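Local coordinates for protein HTP-2 (Caenorhabditis elegans, PDB 4TZM) that binds a closure-motif peptide of HTP-3 through its HORMA domain and probably helps assemble the meiotic chromosome axis, at residues R44-Y47 against V48-A52; S51-L54 against R55-I59; R85-Q88 against I89-L93. All coordinates share one frame; numbering follows the deposited sequence.

Overall arrangement
Contacts 1 and 2 follow one another along helix 35-56 and share Ser-51 and Ala-52. Their centres are about 10 Å apart. Contact 1 is the core piece, about 6 Å from the centre of the chain, and is mainly apolar, with a serine hydroxyl on a carbonyl. Contact 2, also largely buried, closes the helix with a Schellman motif. It pairs Leu-54 with Ile-59, while Arg-55 leads outward. Contact 3 lies on helix 84-102 and is only partly buried. It carries polar His-87 and Gln-91 on its outer side. The two helices pack together: Tyr-47 meets Ala-90, Phe-50 meets Leu-93, and Leu-54 meets Ile-89. Contacts 2 and 3 also reach the bound peptide.

Contact 1. Residues R44-Y47 against V48-A52; sequences RAIY and VVFSA
The backbone amides of Val-48, Val-49, Phe-50 and Ser-51 bond to the carbonyl oxygens of Arg-44, Ala-45, Ile-46 and Tyr-47, the i to i+4 pattern of an alpha helix. These two turns belong to helix 35-56 of the HORMA domain and lie near the centre of the chain. The straightest of the four bonds runs from Val-49 N to Ala-45 O, 2.9 Å with an N-H...O angle of 168°. Ile-46 and Phe-50 stand side by side one turn apart and point the same way. The CG2 branch of Ile-46 meets the ring of Phe-50 at CD2, 3.5 Å away. That branch is anti to the backbone N, which places it beside its own carbonyl, on the side of the next turn. Both residues pack on Leu-93 of helix 84-102 and on Met-127 of strand 123-133. Val-48 crosses the side chain of Tyr-47 at about a right angle, with CG2 of Val-48 4.0 Å from CD2 of Tyr-47. The hydroxyl of Tyr-47 bonds to the carbonyl of Leu-79, which ties the helix to strand 75-79. Ser-51 turns its hydroxyl back along the helix, with OG beside its own N (chi1 -73°). OG of Ser-51 takes part in a hydrogen bond with the amide of Leu-79. With an alanine here the hydroxyl is gone, and Tyr-47 O would probably lose its closer donor and the Leu-79 amide its mate. Two donors of Ser-51 grip the carbonyl of Tyr-47. The amide sits above the carbonyl plane, and its N-H...O angle is 141°. OG of Ser-51 comes nearly along the C=O axis and lies 2.6 Å from Tyr-47 O.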
loop_
_atom_site.group_PDB
_atom_site.type_symbol
_atom_site.label_atom_id
_atom_site.label_comp_id
_atom_site.label_asym_id
_atom_site.label_seq_id
_atom_site.Cartn_x
_atom_site.Cartn_y
_atom_site.Cartn_z
ATOM N N ARG A 44 0.742 -3.288 7.591
ATOM C CA ARG A 44 -0.709 -3.360 7.697
ATOM C C ARG A 44 -1.371 -2.487 6.634
ATOM O O ARG A 44 -2.418 -2.842 6.103
ATOM C CB ARG A 44 -1.176 -2.942 9.097
ATOM C CG ARG A 44 -0.483 -3.673 10.245
ATOM C CD ARG A 44 -0.619 -5.194 10.156
ATOM N NE ARG A 44 -1.975 -5.663 10.434
ATOM C CZ ARG A 44 -2.694 -6.405 9.598
ATOM N NH1 ARG A 44 -2.183 -6.767 8.430
ATOM N NH2 ARG A 44 -3.921 -6.791 9.927
ATOM N N ALA A 45 -0.748 -1.355 6.315
ATOM C CA ALA A 45 -1.272 -0.449 5.293
ATOM C C ALA A 45 -1.268 -1.087 3.903
ATOM O O ALA A 45 -2.231 -0.953 3.149
ATOM C CB ALA A 45 -0.475 0.851 5.276
ATOM N N ILE A 46 -0.181 -1.774 3.564
ATOM C CA ILE A 46 -0.095 -2.483 2.293
ATOM C C ILE A 46 -1.206 -3.521 2.196
ATOM O O ILE A 46 -1.878 -3.634 1.172
ATOM C CB ILE A 46 1.273 -3.182 2.117
ATOM C CG1 ILE A 46 2.404 -2.151 2.058
ATOM C CG2 ILE A 46 1.283 -4.033 0.860
ATOM C CD1 ILE A 46 3.800 -2.766 2.053
ATOM N N TYR A 47 -1.400 -4.269 3.278
ATOM C CA TYR A 47 -2.410 -5.323 3.325
ATOM C C TYR A 47 -3.823 -4.770 3.156
ATOM O O TYR A 47 -4.642 -5.338 2.432
ATOM C CB TYR A 47 -2.294 -6.097 4.646
ATOM C CG TYR A 47 -3.454 -7.027 4.956
ATOM C CD1 TYR A 47 -3.536 -8.297 4.387
ATOM C CD2 TYR A 47 -4.457 -6.641 5.836
ATOM C CE1 TYR A 47 -4.597 -9.150 4.679
ATOM C CE2 TYR A 47 -5.516 -7.479 6.132
ATOM C CZ TYR A 47 -5.582 -8.733 5.554
ATOM O OH TYR A 47 -6.639 -9.565 5.853
ATOM N N VAL A 48 -4.102 -3.653 3.820
ATOM C CA VAL A 48 -5.446 -3.094 3.817
ATOM C C VAL A 48 -5.768 -2.404 2.499
ATOM O O VAL A 48 -6.820 -2.646 1.911
ATOM C CB VAL A 48 -5.643 -2.104 4.975
ATOM C CG1 VAL A 48 -6.965 -1.359 4.824
ATOM C CG2 VAL A 48 -5.591 -2.838 6.306
ATOM N N VAL A 49 -4.862 -1.558 2.023
ATOM C CA VAL A 49 -5.128 -0.792 0.813
ATOM C C VAL A 49 -5.207 -1.695 -0.415
ATOM O O VAL A 49 -6.137 -1.580 -1.206
ATOM C CB VAL A 49 -4.065 0.310 0.599
ATOM C CG1 VAL A 49 -4.345 1.072 -0.684
ATOM C CG2 VAL A 49 -4.067 1.263 1.778
ATOM N N PHE A 50 -4.258 -2.613 -0.564
ATOM C CA PHE A 50 -4.277 -3.502 -1.726
ATOM C C PHE A 50 -5.421 -4.505 -1.684
ATOM O O PHE A 50 -5.885 -4.955 -2.731
ATOM C CB PHE A 50 -2.937 -4.223 -1.874
ATOM C CG PHE A 50 -1.889 -3.373 -2.514
ATOM C CD1 PHE A 50 -2.051 -2.936 -3.819
ATOM C CD2 PHE A 50 -0.765 -2.981 -1.815
ATOM C CE1 PHE A 50 -1.100 -2.136 -4.422
ATOM C CE2 PHE A 50 0.194 -2.181 -2.413
ATOM C CZ PHE A 50 0.023 -1.758 -3.719
ATOM N N SER A 51 -5.889 -4.840 -0.487
ATOM C CA SER A 51 -7.103 -5.642 -0.356
ATOM C C SER A 51 -8.299 -4.872 -0.883
ATOM O O SER A 51 -9.119 -5.407 -1.633
ATOM C CB SER A 51 -7.349 -6.042 1.097
ATOM O OG SER A 51 -6.430 -7.030 1.511
ATOM N N ALA A 52 -8.397 -3.610 -0.473
ATOM C CA ALA A 52 -9.462 -2.731 -0.925
ATOM C C ALA A 52 -9.446 -2.595 -2.444
ATOM O O ALA A 52 -10.489 -2.666 -3.085
ATOM C CB ALA A 52 -9.339 -1.364 -0.263
#

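Contact 2. Residues S51-L54 against R55-I59; sequences SAVL and RQRNI
Leu-54 and Ile-59 meet where helix 35-56 ends, and Arg-55 lies in the last turn. The chain stops in a Schellman motif. Asn-58 has left the helix with positive phi (61°), and this turns the chain back over the final turn. Ile-59 N can then reach the carbonyl of Leu-54, five residues earlier, at 2.9 Å. Asn-58 N bonds to Arg-55 O at 2.8 Å and gives the second link. The same reversal brings the side chain of Ile-59 against that of Leu-54, the hydrophobic pairing that often goes with this motif. CG2 of Ile-59, set anti to its backbone N, is the branch that touches CD2 of Leu-54 at 3.9 Å, and the two side chains cross at a slant. Before the turn the helix keeps its regular bonding. The amides of Arg-55, Gln-56 and Arg-57 bond to the carbonyls of Ser-51, Ala-52 and Val-53. Arg-55 rests its CB on the carbonyl of Ser-51, 3.5 Å from O. Its chain bends at chi2 and chi3 and leads its guanidinium away, where NH1 makes a weak hydrogen bond to Leu-60 O. ND2 of Asn-58 lies at the edge of this guanidinium, in its plane. Arg-57 forms a salt bridge with Glu-123 and bonds to the carbonyl of Glu-187, while Ile-59 packs on an apolar side chain of the bound peptide. Leu-54 and Ile-59 cover Leu-110 of strand 105-113, Leu-54 and Arg-55 rest on Phe-65 of strand 65-69, and Gln-56 touches helix 164-185.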
loop_
_atom_site.group_PDB
_atom_site.type_symbol
_atom_site.label_atom_id
_atom_site.label_comp_id
_atom_site.label_asym_id
_atom_site.label_seq_id
_atom_site.Cartn_x
_atom_site.Cartn_y
_atom_site.Cartn_z
ATOM N N SER A 51 -5.889 -4.840 -0.487
ATOM C CA SER A 51 -7.103 -5.642 -0.356
ATOM C C SER A 51 -8.299 -4.872 -0.883
ATOM O O SER A 51 -9.119 -5.407 -1.633
ATOM C CB SER A 51 -7.349 -6.042 1.097
ATOM O OG SER A 51 -6.430 -7.030 1.511
ATOM N N ALA A 52 -8.397 -3.610 -0.473
ATOM C CA ALA A 52 -9.462 -2.731 -0.925
ATOM C C ALA A 52 -9.446 -2.595 -2.444
ATOM O O ALA A 52 -10.489 -2.666 -3.085
ATOM C CB ALA A 52 -9.339 -1.364 -0.263
ATOM N N VAL A 53 -8.261 -2.421 -3.022
ATOM C CA VAL A 53 -8.152 -2.275 -4.472
ATOM C C VAL A 53 -8.603 -3.539 -5.197
ATOM O O VAL A 53 -9.392 -3.466 -6.141
ATOM C CB VAL A 53 -6.716 -1.943 -4.910
ATOM C CG1 VAL A 53 -6.636 -1.889 -6.428
ATOM C CG2 VAL A 53 -6.267 -0.627 -4.303
ATOM N N LEU A 54 -8.104 -4.692 -4.754
ATOM C CA LEU A 54 -8.482 -5.969 -5.353
ATOM C C LEU A 54 -9.995 -6.186 -5.317
ATOM O O LEU A 54 -10.590 -6.604 -6.308
ATOM C CB LEU A 54 -7.773 -7.129 -4.647
ATOM C CG LEU A 54 -6.274 -7.321 -4.895
ATOM C CD1 LEU A 54 -5.722 -8.400 -3.978
ATOM C CD2 LEU A 54 -6.000 -7.670 -6.349
ATOM N N ARG A 55 -10.619 -5.889 -4.181
ATOM C CA ARG A 55 -12.057 -6.098 -4.042
ATOM C C ARG A 55 -12.857 -5.062 -4.831
ATOM O O ARG A 55 -13.709 -5.416 -5.644
ATOM C CB ARG A 55 -12.465 -6.063 -2.567
ATOM C CG ARG A 55 -13.971 -6.061 -2.338
ATOM C CD ARG A 55 -14.621 -7.376 -2.750
ATOM N NE ARG A 55 -15.939 -7.143 -3.331
ATOM C CZ ARG A 55 -16.235 -7.340 -4.612
ATOM N NH1 ARG A 55 -15.311 -7.801 -5.446
ATOM N NH2 ARG A 55 -17.458 -7.088 -5.057
ATOM N N GLN A 56 -12.564 -3.786 -4.594
ATOM C CA GLN A 56 -13.333 -2.687 -5.180
ATOM C C GLN A 56 -13.268 -2.664 -6.710
ATOM O O GLN A 56 -14.221 -2.252 -7.369
ATOM C CB GLN A 56 -12.847 -1.349 -4.609
ATOM C CG GLN A 56 -13.958 -0.432 -4.105
ATOM C CD GLN A 56 -14.771 -1.046 -2.979
ATOM O OE1 GLN A 56 -14.221 -1.614 -2.033
ATOM N NE2 GLN A 56 -16.090 -0.936 -3.076
ATOM N N ARG A 57 -12.149 -3.111 -7.273
ATOM C CA ARG A 57 -12.013 -3.194 -8.726
ATOM C C ARG A 57 -12.536 -4.529 -9.249
ATOM O O ARG A 57 -12.452 -4.813 -10.448
ATOM C CB ARG A 57 -10.554 -2.990 -9.149
ATOM C CG ARG A 57 -10.095 -1.543 -9.088
ATOM C CD ARG A 57 -10.976 -0.653 -9.953
ATOM N NE ARG A 57 -10.581 -0.665 -11.357
ATOM C CZ ARG A 57 -11.404 -0.392 -12.365
ATOM N NH1 ARG A 57 -12.675 -0.101 -12.127
ATOM N NH2 ARG A 57 -10.959 -0.420 -13.615
ATOM N N ASN A 58 -13.073 -5.338 -8.340
ATOM C CA ASN A 58 -13.690 -6.617 -8.684
ATOM C C ASN A 58 -12.694 -7.571 -9.350
ATOM O O ASN A 58 -13.058 -8.379 -10.201
ATOM C CB ASN A 58 -14.918 -6.394 -9.580
ATOM C CG ASN A 58 -15.846 -7.600 -9.617
ATOM O OD1 ASN A 58 -15.829 -8.385 -10.567
ATOM N ND2 ASN A 58 -16.662 -7.750 -8.580
ATOM N N ILE A 59 -11.431 -7.461 -8.951
ATOM C CA ILE A 59 -10.383 -8.337 -9.452
ATOM C C ILE A 59 -10.527 -9.704 -8.796
ATOM O O ILE A 59 -10.312 -10.740 -9.427
ATOM C CB ILE A 59 -8.987 -7.747 -9.184
ATOM C CG1 ILE A 59 -8.848 -6.395 -9.890
ATOM C CG2 ILE A 59 -7.892 -8.697 -9.638
ATOM C CD1 ILE A 59 -7.479 -5.749 -9.731
#

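Contact 3. Residues R85-Q88 against I89-L93; sequences RAHQ and IAQLL
The imidazole of His-87 and the amide of Gln-91 meet one turn apart, with their planes 83° apart. The amide nitrogen approaches the ring obliquely, and NE2 of His-87 and NE2 of Gln-91 are 3.5 Å apart. Phe-81 meets the His-87 ring edge-to-face. CG of Gln-91 lies beside its own N (chi1 -81°), which carries it back toward the preceding turn, 4.0 Å from CD2 of His-87. Both residues also touch a crystal neighbour. This is the first half of helix 84-102 in the HORMA domain, with i to i+4 bonds from Ile-89, Ala-90, Gln-91 and Leu-92 back to Arg-85, Ala-86, His-87 and Gln-88. On the buried side Ile-89 runs its CG1 branch back along the helix, and CD1 of Ile-89 comes 3.3 Å from Arg-85 O. Ile-89 and Leu-93 both pack on Leu-79 and on Phe-197 of strand 193-201. Arg-85 is extended. It packs on an apolar side chain of the bound peptide, and its NH2 makes a weak hydrogen bond to the peptide backbone. CG of Leu-92 lies 3.4 Å from Gln-88 O.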
loop_
_atom_site.group_PDB
_atom_site.type_symbol
_atom_site.label_atom_id
_atom_site.label_comp_id
_atom_site.label_asym_id
_atom_site.label_seq_id
_atom_site.Cartn_x
_atom_site.Cartn_y
_atom_site.Cartn_z
ATOM N N ARG A 85 -6.281 -19.334 -1.453
ATOM C CA ARG A 85 -5.716 -18.459 -2.481
ATOM C C ARG A 85 -5.613 -17.016 -2.005
ATOM O O ARG A 85 -4.680 -16.305 -2.370
ATOM C CB ARG A 85 -6.532 -18.507 -3.776
ATOM C CG ARG A 85 -5.742 -17.939 -4.949
ATOM C CD ARG A 85 -6.619 -17.532 -6.113
ATOM N NE ARG A 85 -5.814 -17.183 -7.280
ATOM C CZ ARG A 85 -6.309 -16.760 -8.438
ATOM N NH1 ARG A 85 -7.618 -16.620 -8.597
ATOM N NH2 ARG A 85 -5.492 -16.473 -9.441
ATOM N N ALA A 86 -6.575 -16.585 -1.196
ATOM C CA ALA A 86 -6.551 -15.232 -0.655
ATOM C C ALA A 86 -5.414 -15.135 0.344
ATOM O O ALA A 86 -4.741 -14.117 0.433
ATOM C CB ALA A 86 -7.873 -14.883 -0.001
ATOM N N HIS A 87 -5.193 -16.223 1.077
ATOM C CA HIS A 87 -4.109 -16.310 2.049
ATOM C C HIS A 87 -2.736 -16.204 1.371
ATOM O O HIS A 87 -1.817 -15.579 1.903
ATOM C CB HIS A 87 -4.224 -17.623 2.837
ATOM C CG HIS A 87 -3.322 -17.707 4.031
ATOM N ND1 HIS A 87 -3.425 -18.712 4.969
ATOM C CD2 HIS A 87 -2.302 -16.917 4.439
ATOM C CE1 HIS A 87 -2.506 -18.539 5.902
ATOM N NE2 HIS A 87 -1.811 -17.456 5.602
ATOM N N GLN A 88 -2.609 -16.802 0.190
ATOM C CA GLN A 88 -1.352 -16.790 -0.554
ATOM C C GLN A 88 -1.027 -15.384 -1.045
ATOM O O GLN A 88 0.135 -14.987 -1.087
ATOM C CB GLN A 88 -1.428 -17.762 -1.734
ATOM C CG GLN A 88 -0.130 -17.970 -2.507
ATOM C CD GLN A 88 -0.255 -19.074 -3.553
ATOM O OE1 GLN A 88 -1.348 -19.585 -3.812
ATOM N NE2 GLN A 88 0.868 -19.446 -4.155
ATOM N N ILE A 89 -2.057 -14.631 -1.418
ATOM C CA ILE A 89 -1.881 -13.235 -1.800
ATOM C C ILE A 89 -1.478 -12.391 -0.593
ATOM O O ILE A 89 -0.584 -11.549 -0.691
ATOM C CB ILE A 89 -3.155 -12.660 -2.436
ATOM C CG1 ILE A 89 -3.489 -13.425 -3.716
ATOM C CG2 ILE A 89 -2.966 -11.182 -2.735
ATOM C CD1 ILE A 89 -4.953 -13.476 -4.029
ATOM N N ALA A 90 -2.124 -12.616 0.548
ATOM C CA ALA A 90 -1.791 -11.859 1.756
ATOM C C ALA A 90 -0.328 -12.051 2.144
ATOM O O ALA A 90 0.324 -11.116 2.617
ATOM C CB ALA A 90 -2.705 -12.261 2.908
ATOM N N GLN A 91 0.190 -13.259 1.934
ATOM C CA GLN A 91 1.585 -13.544 2.247
ATOM C C GLN A 91 2.530 -12.807 1.312
ATOM O O GLN A 91 3.577 -12.330 1.743
ATOM C CB GLN A 91 1.843 -15.054 2.211
ATOM C CG GLN A 91 1.415 -15.750 3.490
ATOM C CD GLN A 91 2.043 -17.118 3.653
ATOM O OE1 GLN A 91 2.964 -17.480 2.923
ATOM N NE2 GLN A 91 1.547 -17.890 4.616
ATOM N N LEU A 92 2.147 -12.709 0.043
ATOM C CA LEU A 92 2.827 -11.832 -0.896
ATOM C C LEU A 92 2.960 -10.439 -0.298
ATOM O O LEU A 92 4.054 -9.882 -0.231
ATOM C CB LEU A 92 2.067 -11.749 -2.220
ATOM C CG LEU A 92 2.069 -12.977 -3.117
ATOM C CD1 LEU A 92 1.180 -12.720 -4.317
ATOM C CD2 LEU A 92 3.489 -13.274 -3.558
ATOM N N LEU A 93 1.834 -9.902 0.161
ATOM C CA LEU A 93 1.784 -8.545 0.680
ATOM C C LEU A 93 2.578 -8.416 1.972
ATOM O O LEU A 93 3.172 -7.373 2.233
ATOM C CB LEU A 93 0.334 -8.114 0.901
ATOM C CG LEU A 93 -0.522 -8.172 -0.361
ATOM C CD1 LEU A 93 -1.962 -7.791 -0.054
ATOM C CD2 LEU A 93 0.071 -7.270 -1.434
#